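Local coordinates for PLP-Dependent L-Arginine Hydroxylase MppP (PDB 6C9B), which uses pyridoxal 5'-phosphate to oxidise L-arginine, giving 4-hydroxy-2-ketoarginine and 2-ketoarginine, and acts as an oxidase rather than an oxygenase, at residues S286-A291 with I353-S358. Numbering follows the deposited sequence.
Sequences SVVRRA and IALSRS
No flat group enters the touch of V288 with I353 and L355; the contact is apolar, and the guanidinium groups of R290 and R357 take no part in it. A354 CB sits 3.4 Å above one face of the R357 guanidinium, off its centre. At the edge of that group, NH1 of R357 gives a hydrogen bond of 2.9 Å to S356 O. The acceptor is nearly in the guanidinium plane, but the donor stands 56° out of the carbonyl plane. R357 also bonds N24 O and D27 O, so several backbone carbonyls hold its rotation. On the helix, R290 folds back and sets one face over S286 O, 3.6 Å from the plane.

The contact itself is buried. V288 is its hub and splits its two methyls between two partners. V288 CG1, anti to the backbone N (chi1 174°), meets I353 CD1 tip to tip at 4.0 Å. V288 CG2 lies anti to the carbonyl carbon, beside the backbone N. The L355 side chain passes V288 at a slant, and its CD2 comes to 3.7 Å from V288 CG2. I353 points from the strand toward the helix and also touches L362 of helix 359-372.

After L355 the chain bends in an inverse gamma turn centred on S356. Its bond from R357 N to L355 O, 2.8 Å, is weak. L355 O also accepts a hydrogen bond from N284 ND2, a polar tie to the same long helix.

The bound (4S)-5-carbamimidamido-4-hydroxy-2-oxopentanoic acid is about 11 Å from the L355 side chain, so the contact lies away from the ligand pocket. Here the C-terminal end of helix 256-291 packs on the end of strand 350-354, the middle strand of the five-stranded mixed sheet, and on L355 just after it. Helices against one face of such a sheet are characteristic of the small C-terminal domain of fold-type I aminotransferases.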
loop_
_atom_site.group_PDB
_atom_site.type_symbol
_atom_site.label_atom_id
_atom_site.label_comp_id
_atom_site.label_asym_id
_atom_site.label_seq_id
_atom_site.Cartn_x
_atom_site.Cartn_y
_atom_site.Cartn_z
ATOM N N SER B 286 5.207 -25.951 -20.039
ATOM C CA SER B 286 5.296 -27.239 -20.717
ATOM C C SER B 286 4.936 -28.387 -19.788
ATOM O O SER B 286 4.314 -29.359 -20.229
ATOM C CB SER B 286 6.701 -27.448 -21.277
ATOM O OG SER B 286 7.081 -26.342 -22.075
ATOM N N VAL B 287 5.343 -28.335 -18.513
ATOM C CA VAL B 287 4.994 -29.473 -17.660
ATOM C C VAL B 287 3.495 -29.495 -17.428
ATOM O O VAL B 287 2.889 -30.571 -17.390
ATOM C CB VAL B 287 5.780 -29.527 -16.322
ATOM C CG1 VAL B 287 6.984 -28.619 -16.282
ATOM C CG2 VAL B 287 4.887 -29.331 -15.112
ATOM N N VAL B 288 2.864 -28.314 -17.318
ATOM C CA VAL B 288 1.413 -28.274 -17.133
ATOM C C VAL B 288 0.707 -28.867 -18.343
ATOM O O VAL B 288 -0.217 -29.672 -18.202
ATOM C CB VAL B 288 0.926 -26.840 -16.859
ATOM C CG1 VAL B 288 -0.591 -26.801 -16.826
ATOM C CG2 VAL B 288 1.504 -26.332 -15.562
ATOM N N ARG B 289 1.110 -28.455 -19.551
ATOM C CA ARG B 289 0.403 -28.901 -20.747
ATOM C C ARG B 289 0.658 -30.378 -21.016
ATOM O O ARG B 289 -0.261 -31.107 -21.396
ATOM C CB ARG B 289 0.796 -28.027 -21.941
ATOM C CG ARG B 289 0.313 -26.589 -21.767
ATOM C CD ARG B 289 0.530 -25.715 -22.957
ATOM N NE ARG B 289 -0.034 -24.391 -22.710
ATOM C CZ ARG B 289 0.038 -23.378 -23.563
ATOM N NH1 ARG B 289 0.656 -23.520 -24.731
ATOM N NH2 ARG B 289 -0.514 -22.230 -23.249
ATOM N N ARG B 290 1.877 -30.847 -20.735
ATOM C CA ARG B 290 2.185 -32.271 -20.865
ATOM C C ARG B 290 1.375 -33.112 -19.877
ATOM O O ARG B 290 0.971 -34.235 -20.198
ATOM C CB ARG B 290 3.691 -32.476 -20.652
ATOM C CG ARG B 290 4.205 -33.905 -20.792
ATOM C CD ARG B 290 5.733 -33.947 -20.662
ATOM N NE ARG B 290 6.371 -32.916 -21.483
ATOM C CZ ARG B 290 7.031 -31.852 -21.023
ATOM N NH1 ARG B 290 7.198 -31.649 -19.721
ATOM N NH2 ARG B 290 7.549 -30.988 -21.885
ATOM N N ALA B 291 1.156 -32.607 -18.660
ATOM C CA ALA B 291 0.451 -33.395 -17.652
ATOM C C ALA B 291 -1.030 -33.534 -17.984
ATOM O O ALA B 291 -1.648 -34.563 -17.686
ATOM C CB ALA B 291 0.627 -32.762 -16.275
ATOM N N ILE B 353 -3.872 -21.559 -13.225
ATOM C CA ILE B 353 -2.736 -22.157 -12.522
ATOM C C ILE B 353 -1.570 -21.175 -12.525
ATOM O O ILE B 353 -1.230 -20.612 -13.573
ATOM C CB ILE B 353 -2.318 -23.471 -13.206
ATOM C CG1 ILE B 353 -3.462 -24.473 -13.147
ATOM C CG2 ILE B 353 -1.062 -24.058 -12.588
ATOM C CD1 ILE B 353 -3.197 -25.702 -14.008
ATOM N N ALA B 354 -0.955 -20.982 -11.358
ATOM C CA ALA B 354 0.225 -20.139 -11.221
ATOM C C ALA B 354 1.484 -20.893 -11.616
ATOM O O ALA B 354 1.733 -22.002 -11.134
ATOM C CB ALA B 354 0.378 -19.665 -9.774
ATOM N N LEU B 355 2.284 -20.284 -12.488
ATOM C CA LEU B 355 3.496 -20.911 -13.004
ATOM C C LEU B 355 4.767 -20.420 -12.311
ATOM O O LEU B 355 5.820 -21.057 -12.455
ATOM C CB LEU B 355 3.621 -20.663 -14.502
ATOM C CG LEU B 355 2.494 -21.203 -15.391
ATOM C CD1 LEU B 355 2.832 -20.900 -16.838
ATOM C CD2 LEU B 355 2.281 -22.704 -15.207
ATOM N N SER B 356 4.699 -19.304 -11.576
ATOM C CA SER B 356 5.876 -18.803 -10.857
ATOM C C SER B 356 5.996 -19.563 -9.545
ATOM O O SER B 356 5.755 -19.044 -8.452
ATOM C CB SER B 356 5.787 -17.302 -10.625
ATOM O OG SER B 356 5.847 -16.622 -11.870
ATOM N N ARG B 357 6.407 -20.823 -9.695
ATOM C CA ARG B 357 6.452 -21.821 -8.642
ATOM C C ARG B 357 7.623 -22.735 -8.948
ATOM O O ARG B 357 7.955 -22.966 -10.108
ATOM C CB ARG B 357 5.184 -22.680 -8.580
ATOM C CG ARG B 357 3.915 -21.923 -8.251
ATOM C CD ARG B 357 3.985 -21.400 -6.863
ATOM N NE ARG B 357 2.706 -20.839 -6.430
ATOM C CZ ARG B 357 2.291 -19.610 -6.691
ATOM N NH1 ARG B 357 3.040 -18.750 -7.390
ATOM N NH2 ARG B 357 1.113 -19.240 -6.239
ATOM N N SER B 358 8.229 -23.281 -7.905
ATOM C CA SER B 358 9.197 -24.338 -8.134
ATOM C C SER B 358 8.528 -25.477 -8.891
ATOM O O SER B 358 7.347 -25.768 -8.694
ATOM C CB SER B 358 9.777 -24.810 -6.802
ATOM O OG SER B 358 10.584 -23.782 -6.250
#